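Local coordinates for acyl carrier protein (Leishmania major, PDB 5ZWT), which probably carries growing acyl chains in fatty acid biosynthesis, as a small helical protein of the phosphopantetheine-attachment family, here in its apo form, at residues L8-E13 and E51-L56; S30-D35 and L41-V46. The protein carries 1 engineered substitution. One frame throughout, in Å; residues are numbered along the deposited sequence.

Interaction 1: residues L8-E13 and E51-L56; sequences LTRVLE and EQEFIL
In the helical bundle of this acyl carrier protein, the C-terminal end of helix 40-53 packs on helix 3-16 through Arg10, which meets Glu53 at the edge of its guanidinium and Phe54 over one face. A salt bridge leads: Arg10 NE donates to Glu53 OE1 at 2.7 Å, nearly in the guanidinium plane, and meets the carboxylate oxygen on its anti lone pair. The two flat groups stand steeply to each other, their planes 77° apart, and a single oxygen, OE1, takes both guanidinium N-H contacts, that from Arg10 NH2 being weak. The arginine also reaches the helix end, where NH2 makes a weak bond of 2.9 Å to Glu53 O, which lies in plane at the guanidinium edge. A bend at chi3 (55°) turns the otherwise extended Arg10 chain to lay its guanidinium beside Phe54. That ring is tilted only 25° from the guanidinium, with Phe54 CE1 3.5 Å above the guanidinium plane, over its centre, while Glu53 CG sits over one face of the same ring near the rim. Arg10 has further partners: NH1 bonds to Lys83 O and forms a salt bridge with Asp6 of the second subunit, whose Gly1 N also bonds to Glu53 OE1. Three donors thus reach that oxygen, one of them weakly, which probably favours its negative charge. Phe54 leaves helical angles, Ile55 takes left-handed helical ones, and Leu56 N bonds back to Glu51 O at 2.9 Å, a Schellman-type ending. Ile76 of helix 69-78 touches Phe54 too, and Val11 CG2 rests 3.7 Å from Phe54 CE2.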
ATOM      1  N   LEU A   8       0.010   2.505   6.805  1.00 29.83           N
ATOM      2  CA  LEU A   8      -0.811   2.796   7.977  1.00 30.65           C
ATOM      3  C   LEU A   8      -1.996   1.849   8.056  1.00 28.70           C
ATOM      4  O   LEU A   8      -2.298   1.317   9.124  1.00 27.75           O
ATOM      5  CB  LEU A   8      -1.298   4.247   7.906  1.00 30.02           C
ATOM      6  CG  LEU A   8      -2.346   4.683   8.932  1.00 29.98           C
ATOM      7  CD1 LEU A   8      -1.893   4.439  10.377  1.00 29.86           C
ATOM      8  CD2 LEU A   8      -2.746   6.151   8.712  1.00 30.18           C
ATOM      9  N   THR A   9      -2.657   1.611   6.920  1.00 29.21           N
ATOM     10  CA  THR A   9      -3.814   0.718   6.877  1.00 28.10           C
ATOM     11  C   THR A   9      -3.446  -0.673   7.368  1.00 29.79           C
ATOM     12  O   THR A   9      -4.212  -1.324   8.105  1.00 27.95           O
ATOM     13  CB  THR A   9      -4.351   0.645   5.444  1.00 30.84           C
ATOM     14  OG1 THR A   9      -4.766   1.949   4.997  1.00 29.83           O
ATOM     15  CG2 THR A   9      -5.515  -0.326   5.348  1.00 29.95           C
ATOM     16  N   ARG A  10      -2.275  -1.155   6.971  1.00 26.65           N
ATOM     17  CA  ARG A  10      -1.928  -2.494   7.410  1.00 27.91           C
ATOM     18  C   ARG A  10      -1.430  -2.492   8.851  1.00 27.28           C
ATOM     19  O   ARG A  10      -1.700  -3.444   9.582  1.00 28.24           O
ATOM     20  CB  ARG A  10      -0.914  -3.103   6.444  1.00 27.88           C
ATOM     21  CG  ARG A  10      -1.510  -3.335   5.039  1.00 28.54           C
ATOM     22  CD  ARG A  10      -0.425  -3.576   4.010  1.00 30.59           C
ATOM     23  NE  ARG A  10       0.463  -4.666   4.386  1.00 32.92           N
ATOM     24  CZ  ARG A  10       1.587  -4.956   3.730  1.00 35.96           C
ATOM     25  NH1 ARG A  10       1.935  -4.234   2.673  1.00 36.35           N
ATOM     26  NH2 ARG A  10       2.362  -5.961   4.126  1.00 36.44           N
ATOM     27  N   VAL A  11      -0.767  -1.423   9.303  1.00 26.09           N
ATOM     28  CA  VAL A  11      -0.385  -1.395  10.718  1.00 28.41           C
ATOM     29  C   VAL A  11      -1.621  -1.340  11.603  1.00 28.39           C
ATOM     30  O   VAL A  11      -1.684  -2.015  12.644  1.00 28.13           O
ATOM     31  CB  VAL A  11       0.571  -0.227  11.021  1.00 27.28           C
ATOM     32  CG1 VAL A  11       0.793  -0.114  12.547  1.00 27.46           C
ATOM     33  CG2 VAL A  11       1.894  -0.458  10.326  1.00 27.08           C
ATOM     34  N   LEU A  12      -2.641  -0.578  11.188  1.00 27.50           N
ATOM     35  CA  LEU A  12      -3.840  -0.445  12.016  1.00 29.19           C
ATOM     36  C   LEU A  12      -4.494  -1.794  12.215  1.00 30.72           C
ATOM     37  O   LEU A  12      -4.955  -2.103  13.319  1.00 31.88           O
ATOM     38  CB  LEU A  12      -4.843   0.539  11.393  1.00 26.32           C
ATOM     39  CG  LEU A  12      -4.521   2.040  11.441  1.00 27.62           C
ATOM     40  CD1 LEU A  12      -5.492   2.806  10.572  1.00 26.00           C
ATOM     41  CD2 LEU A  12      -4.560   2.563  12.867  1.00 26.17           C
ATOM     42  N   GLU A  13      -4.496  -2.636  11.177  1.00 33.82           N
ATOM     43  CA  GLU A  13      -5.183  -3.917  11.308  1.00 36.31           C
ATOM     44  C   GLU A  13      -4.363  -4.901  12.122  1.00 32.70           C
ATOM     45  O   GLU A  13      -4.930  -5.692  12.899  1.00 32.07           O
ATOM     46  CB  GLU A  13      -5.488  -4.497   9.923  1.00 43.07           C
ATOM     47  CG  GLU A  13      -6.875  -5.140   9.801  1.00 49.40           C
ATOM     48  CD  GLU A  13      -7.998  -4.135  10.019  1.00 55.11           C
ATOM     49  OE1 GLU A  13      -7.921  -3.021   9.462  1.00 60.63           O
ATOM     50  OE2 GLU A  13      -8.946  -4.451  10.770  1.00 56.98           O
ATOM     51  N   GLU A  51       6.513  -7.104  12.097  1.00 38.31           N
ATOM     52  CA  GLU A  51       7.595  -7.680  11.301  1.00 41.68           C
ATOM     53  C   GLU A  51       7.061  -8.726  10.341  1.00 42.42           C
ATOM     54  O   GLU A  51       7.532  -8.829   9.203  1.00 43.80           O
ATOM     55  CB  GLU A  51       8.678  -8.312  12.183  1.00 41.44           C
ATOM     56  CG  GLU A  51       9.541  -7.352  13.013  1.00 42.25           C
ATOM     57  CD  GLU A  51      10.654  -8.099  13.731  1.00 43.62           C
ATOM     58  OE1 GLU A  51      11.840  -7.723  13.569  1.00 44.54           O
ATOM     59  OE2 GLU A  51      10.343  -9.112  14.400  1.00 43.75           O
ATOM     60  N   GLN A  52       6.078  -9.515  10.788  1.00 44.19           N
ATOM     61  CA  GLN A  52       5.523 -10.570   9.952  1.00 45.20           C
ATOM     62  C   GLN A  52       4.551 -10.018   8.923  1.00 42.23           C
ATOM     63  O   GLN A  52       4.411 -10.592   7.835  1.00 40.54           O
ATOM     64  CB  GLN A  52       4.829 -11.626  10.817  1.00 50.07           C
ATOM     65  CG  GLN A  52       5.771 -12.487  11.646  1.00 54.60           C
ATOM     66  CD  GLN A  52       6.785 -13.249  10.787  1.00 59.60           C
ATOM     67  OE1 GLN A  52       7.997 -13.004  10.857  1.00 60.42           O
ATOM     68  NE2 GLN A  52       6.288 -14.175   9.964  1.00 63.99           N
ATOM     69  N   GLU A  53       3.859  -8.923   9.242  1.00 38.64           N
ATOM     70  CA  GLU A  53       2.953  -8.350   8.260  1.00 37.69           C
ATOM     71  C   GLU A  53       3.726  -7.798   7.071  1.00 38.33           C
ATOM     72  O   GLU A  53       3.322  -7.983   5.918  1.00 37.87           O
ATOM     73  CB  GLU A  53       2.098  -7.253   8.909  1.00 35.53           C
ATOM     74  CG  GLU A  53       1.333  -6.385   7.911  1.00 33.47           C
ATOM     75  CD  GLU A  53       0.270  -7.169   7.133  1.00 34.48           C
ATOM     76  OE1 GLU A  53      -0.136  -6.692   6.057  1.00 33.14           O
ATOM     77  OE2 GLU A  53      -0.160  -8.260   7.577  1.00 34.49           O
ATOM     78  N   PHE A  54       4.875  -7.181   7.322  1.00 39.81           N
ATOM     79  CA  PHE A  54       5.643  -6.547   6.261  1.00 41.41           C
ATOM     80  C   PHE A  54       6.877  -7.350   5.871  1.00 45.01           C
ATOM     81  O   PHE A  54       7.687  -6.860   5.081  1.00 47.19           O
ATOM     82  CB  PHE A  54       6.038  -5.123   6.673  1.00 39.72           C
ATOM     83  CG  PHE A  54       4.862  -4.181   6.806  1.00 37.68           C
ATOM     84  CD1 PHE A  54       4.361  -3.500   5.696  1.00 35.56           C
ATOM     85  CD2 PHE A  54       4.244  -4.003   8.033  1.00 36.88           C
ATOM     86  CE1 PHE A  54       3.269  -2.647   5.821  1.00 34.46           C
ATOM     87  CE2 PHE A  54       3.153  -3.152   8.166  1.00 35.75           C
ATOM     88  CZ  PHE A  54       2.671  -2.469   7.059  1.00 35.06           C
ATOM     89  N   ILE A  55       7.038  -8.566   6.402  1.00 48.09           N
ATOM     90  CA  ILE A  55       8.167  -9.426   6.059  1.00 51.27           C
ATOM     91  C   ILE A  55       9.450  -8.622   6.225  1.00 53.32           C
ATOM     92  O   ILE A  55      10.260  -8.492   5.300  1.00 53.62           O
ATOM     93  CB  ILE A  55       8.038 -10.066   4.655  1.00 52.09           C
ATOM     94  CG1 ILE A  55       6.733 -10.871   4.506  1.00 51.90           C
ATOM     95  CG2 ILE A  55       9.190 -11.041   4.403  1.00 52.89           C
ATOM     96  CD1 ILE A  55       5.462 -10.097   4.178  1.00 51.33           C
ATOM     97  N   LEU A  56       9.586  -7.997   7.382  1.00 55.73           N
ATOM     98  CA  LEU A  56      10.747  -7.201   7.713  1.00 59.55           C
ATOM     99  C   LEU A  56      11.375  -7.777   8.963  1.00 62.03           C
ATOM    100  O   LEU A  56      10.677  -8.241   9.864  1.00 60.67           O
ATOM    101  CB  LEU A  56      10.393  -5.731   7.954  1.00 60.08           C
ATOM    102  CG  LEU A  56      10.878  -4.855   6.815  1.00 60.15           C
ATOM    103  CD1 LEU A  56      10.107  -5.222   5.589  1.00 59.80           C
ATOM    104  CD2 LEU A  56      10.701  -3.401   7.139  1.00 59.73           C
TER

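Interaction 2: residues S30-D35 and L41-V46; sequences SHFVKD and LDVVEV
The Phe32 ring has Val46 CG1 over one face, 4.1 Å from Phe32 CZ, while Val43 CG1 comes in obliquely and touches Phe32 CD2 at 3.6 Å. The second flat group, the His31 imidazole, is covered on one face by its own segment: Lys34 CE lies over the centre of the ring. Across the contact the interaction is purely apolar, with no hydrogen bond between 30-35 and 41-46. Val43 uses both branches: CG1 meets the ring, and CG2 packs on the Phe32 stem, 3.7 Å from Phe32 CB. The valine's chi1 of 172° sets CG1 anti to the backbone N and CG2 beside it, spreading the two methyls along the phenylalanine from CB to the ring. Val46, one helical turn further on, contributes a single methyl, and its touch at the far end of the ring is looser. Phe32 is carried by a turn that is braced from within. His31 N donates an almost straight bond of 2.7 Å to Asp35 OD2 (171°), using the anti lone pair of that oxygen, and Asp35 N returns a bond to His31 O at 3.0 Å. The backbone of Phe32 is also bonded to Leu38 and to Gln67, which ties the turn to the chain just ahead of helix 40-53 and to the approach to helix 69-78. In the acyl carrier protein fold, helix 40-53 begins at the phosphopantetheine attachment serine, here an engineered alanine. The contact joins the long loop after helix 3-16 to the first turns of helix 40-53, with Phe18 from the start of that loop touching Val46 as well.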
ATOM      1  N   SER A  30      -2.194   6.280  17.984  1.00 36.23           N
ATOM      2  CA  SER A  30      -2.206   5.580  19.263  1.00 34.88           C
ATOM      3  C   SER A  30      -0.788   5.280  19.730  1.00 35.55           C
ATOM      4  O   SER A  30       0.041   4.772  18.962  1.00 33.83           O
ATOM      5  CB  SER A  30      -3.010   4.280  19.155  1.00 32.30           C
ATOM      6  OG  SER A  30      -4.379   4.575  18.940  1.00 32.56           O
ATOM      7  N   HIS A  31      -0.517   5.612  20.987  1.00 37.76           N
ATOM      8  CA  HIS A  31       0.712   5.220  21.660  1.00 40.09           C
ATOM      9  C   HIS A  31       0.456   3.915  22.387  1.00 36.05           C
ATOM     10  O   HIS A  31      -0.548   3.775  23.094  1.00 33.96           O
ATOM     11  CB  HIS A  31       1.173   6.292  22.655  1.00 47.78           C
ATOM     12  CG  HIS A  31       1.685   7.546  22.010  1.00 56.10           C
ATOM     13  ND1 HIS A  31       2.993   7.965  22.140  1.00 58.33           N
ATOM     14  CD2 HIS A  31       1.062   8.488  21.264  1.00 62.11           C
ATOM     15  CE1 HIS A  31       3.158   9.100  21.484  1.00 60.16           C
ATOM     16  NE2 HIS A  31       2.001   9.442  20.946  1.00 61.91           N
ATOM     17  N   PHE A  32       1.372   2.955  22.214  1.00 34.42           N
ATOM     18  CA  PHE A  32       1.090   1.608  22.692  1.00 33.32           C
ATOM     19  C   PHE A  32       0.792   1.606  24.186  1.00 34.43           C
ATOM     20  O   PHE A  32      -0.183   0.990  24.628  1.00 35.01           O
ATOM     21  CB  PHE A  32       2.264   0.683  22.366  1.00 31.81           C
ATOM     22  CG  PHE A  32       2.490   0.477  20.887  1.00 30.96           C
ATOM     23  CD1 PHE A  32       1.454   0.621  19.984  1.00 30.27           C
ATOM     24  CD2 PHE A  32       3.745   0.124  20.413  1.00 30.83           C
ATOM     25  CE1 PHE A  32       1.659   0.440  18.619  1.00 30.61           C
ATOM     26  CE2 PHE A  32       3.953  -0.084  19.052  1.00 31.46           C
ATOM     27  CZ  PHE A  32       2.907   0.078  18.157  1.00 29.63           C
ATOM     28  N   VAL A  33       1.566   2.351  24.970  1.00 36.29           N
ATOM     29  CA  VAL A  33       1.427   2.307  26.423  1.00 39.36           C
ATOM     30  C   VAL A  33       0.381   3.297  26.923  1.00 42.21           C
ATOM     31  O   VAL A  33      -0.589   2.906  27.580  1.00 41.61           O
ATOM     32  CB  VAL A  33       2.792   2.575  27.090  1.00 38.96           C
ATOM     33  CG1 VAL A  33       2.640   2.571  28.602  1.00 39.54           C
ATOM     34  CG2 VAL A  33       3.814   1.551  26.667  1.00 38.52           C
ATOM     35  N   LYS A  34       0.522   4.584  26.608  1.00 47.02           N
ATOM     36  CA  LYS A  34      -0.395   5.534  27.236  1.00 52.43           C
ATOM     37  C   LYS A  34      -1.810   5.454  26.675  1.00 49.52           C
ATOM     38  O   LYS A  34      -2.761   5.690  27.426  1.00 51.12           O
ATOM     39  CB  LYS A  34       0.142   6.970  27.145  1.00 59.18           C
ATOM     40  CG  LYS A  34       0.541   7.482  25.779  1.00 64.08           C
ATOM     41  CD  LYS A  34       0.892   8.980  25.841  1.00 69.34           C
ATOM     42  CE  LYS A  34       1.372   9.534  24.497  1.00 73.29           C
ATOM     43  NZ  LYS A  34       0.289  10.143  23.654  1.00 75.45           N
ATOM     44  N   ASP A  35      -1.989   5.003  25.428  1.00 47.07           N
ATOM     45  CA  ASP A  35      -3.321   4.927  24.825  1.00 44.45           C
ATOM     46  C   ASP A  35      -3.900   3.527  24.798  1.00 42.23           C
ATOM     47  O   ASP A  35      -5.102   3.371  25.002  1.00 41.73           O
ATOM     48  CB  ASP A  35      -3.326   5.447  23.379  1.00 45.88           C
ATOM     49  CG  ASP A  35      -3.001   6.914  23.267  1.00 46.13           C
ATOM     50  OD1 ASP A  35      -3.636   7.717  23.984  1.00 48.29           O
ATOM     51  OD2 ASP A  35      -2.130   7.265  22.438  1.00 46.56           O
ATOM     52  N   LEU A  41       6.122  -6.377  27.195  1.00 46.77           N
ATOM     53  CA  LEU A  41       5.946  -7.688  26.569  1.00 45.61           C
ATOM     54  C   LEU A  41       4.918  -7.618  25.451  1.00 41.63           C
ATOM     55  O   LEU A  41       5.145  -8.162  24.363  1.00 40.77           O
ATOM     56  CB  LEU A  41       5.534  -8.760  27.589  1.00 50.46           C
ATOM     57  CG  LEU A  41       5.207 -10.130  26.929  1.00 53.43           C
ATOM     58  CD1 LEU A  41       6.335 -10.695  26.060  1.00 56.28           C
ATOM     59  CD2 LEU A  41       4.708 -11.193  27.924  1.00 55.63           C
ATOM     60  N   ASP A  42       3.779  -6.952  25.692  1.00 39.01           N
ATOM     61  CA  ASP A  42       2.802  -6.796  24.616  1.00 36.55           C
ATOM     62  C   ASP A  42       3.417  -6.079  23.419  1.00 33.56           C
ATOM     63  O   ASP A  42       3.210  -6.483  22.268  1.00 31.78           O
ATOM     64  CB  ASP A  42       1.535  -6.042  25.053  1.00 35.85           C
ATOM     65  CG  ASP A  42       0.926  -6.557  26.343  1.00 36.43           C
ATOM     66  OD1 ASP A  42       0.765  -7.790  26.495  1.00 37.69           O
ATOM     67  OD2 ASP A  42       0.471  -5.718  27.134  1.00 36.60           O
ATOM     68  N   VAL A  43       4.171  -5.006  23.667  1.00 30.96           N
ATOM     69  CA  VAL A  43       4.691  -4.193  22.563  1.00 29.89           C
ATOM     70  C   VAL A  43       5.623  -5.017  21.691  1.00 32.44           C
ATOM     71  O   VAL A  43       5.614  -4.902  20.457  1.00 30.30           O
ATOM     72  CB  VAL A  43       5.382  -2.919  23.099  1.00 31.67           C
ATOM     73  CG1 VAL A  43       6.069  -2.195  21.962  1.00 30.67           C
ATOM     74  CG2 VAL A  43       4.347  -1.988  23.749  1.00 29.26           C
ATOM     75  N   VAL A  44       6.458  -5.848  22.321  1.00 31.23           N
ATOM     76  CA  VAL A  44       7.343  -6.733  21.578  1.00 33.72           C
ATOM     77  C   VAL A  44       6.540  -7.662  20.674  1.00 32.31           C
ATOM     78  O   VAL A  44       6.909  -7.901  19.515  1.00 32.93           O
ATOM     79  CB  VAL A  44       8.225  -7.525  22.565  1.00 34.16           C
ATOM     80  CG1 VAL A  44       8.689  -8.767  21.938  1.00 35.56           C
ATOM     81  CG2 VAL A  44       9.413  -6.660  23.049  1.00 36.06           C
ATOM     82  N   GLU A  45       5.438  -8.219  21.184  1.00 31.97           N
ATOM     83  CA  GLU A  45       4.662  -9.109  20.333  1.00 32.28           C
ATOM     84  C   GLU A  45       3.949  -8.329  19.245  1.00 30.48           C
ATOM     85  O   GLU A  45       3.756  -8.844  18.140  1.00 29.65           O
ATOM     86  CB  GLU A  45       3.661  -9.917  21.152  1.00 34.29           C
ATOM     87  CG  GLU A  45       4.200 -10.430  22.464  1.00 37.99           C
ATOM     88  CD  GLU A  45       3.234 -11.364  23.155  1.00 40.99           C
ATOM     89  OE1 GLU A  45       3.601 -12.534  23.418  1.00 42.09           O
ATOM     90  OE2 GLU A  45       2.098 -10.920  23.433  1.00 41.89           O
ATOM     91  N   VAL A  46       3.576  -7.082  19.517  1.00 30.04           N
ATOM     92  CA  VAL A  46       2.988  -6.246  18.471  1.00 29.34           C
ATOM     93  C   VAL A  46       4.035  -5.916  17.410  1.00 30.58           C
ATOM     94  O   VAL A  46       3.764  -5.981  16.204  1.00 29.39           O
ATOM     95  CB  VAL A  46       2.377  -4.981  19.106  1.00 29.65           C
ATOM     96  CG1 VAL A  46       2.077  -3.950  18.082  1.00 29.56           C
ATOM     97  CG2 VAL A  46       1.101  -5.368  19.869  1.00 28.62           C
TER

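How the interactions relate
Interactions 1 and 2 both use helix 40-53, one at each end: 30-35 packs on its first turns, whereas 8-13 meets its C-terminal end. Their centres are 15 Å apart, on opposite sides of the chain's centre, and their nearest atoms come no closer than about 5 Å. Along the chain the order is 8-13, 30-35, 41-46, 51-56, which places interaction 2 wholly between the two segments of interaction 1. Helix 40-53 thus packs against the loop near its start and against helix 3-16 at its end. In this family the phosphopantetheine-bearing serine sits at the start of this helix; here an engineered alanine directly before Leu41 replaces it.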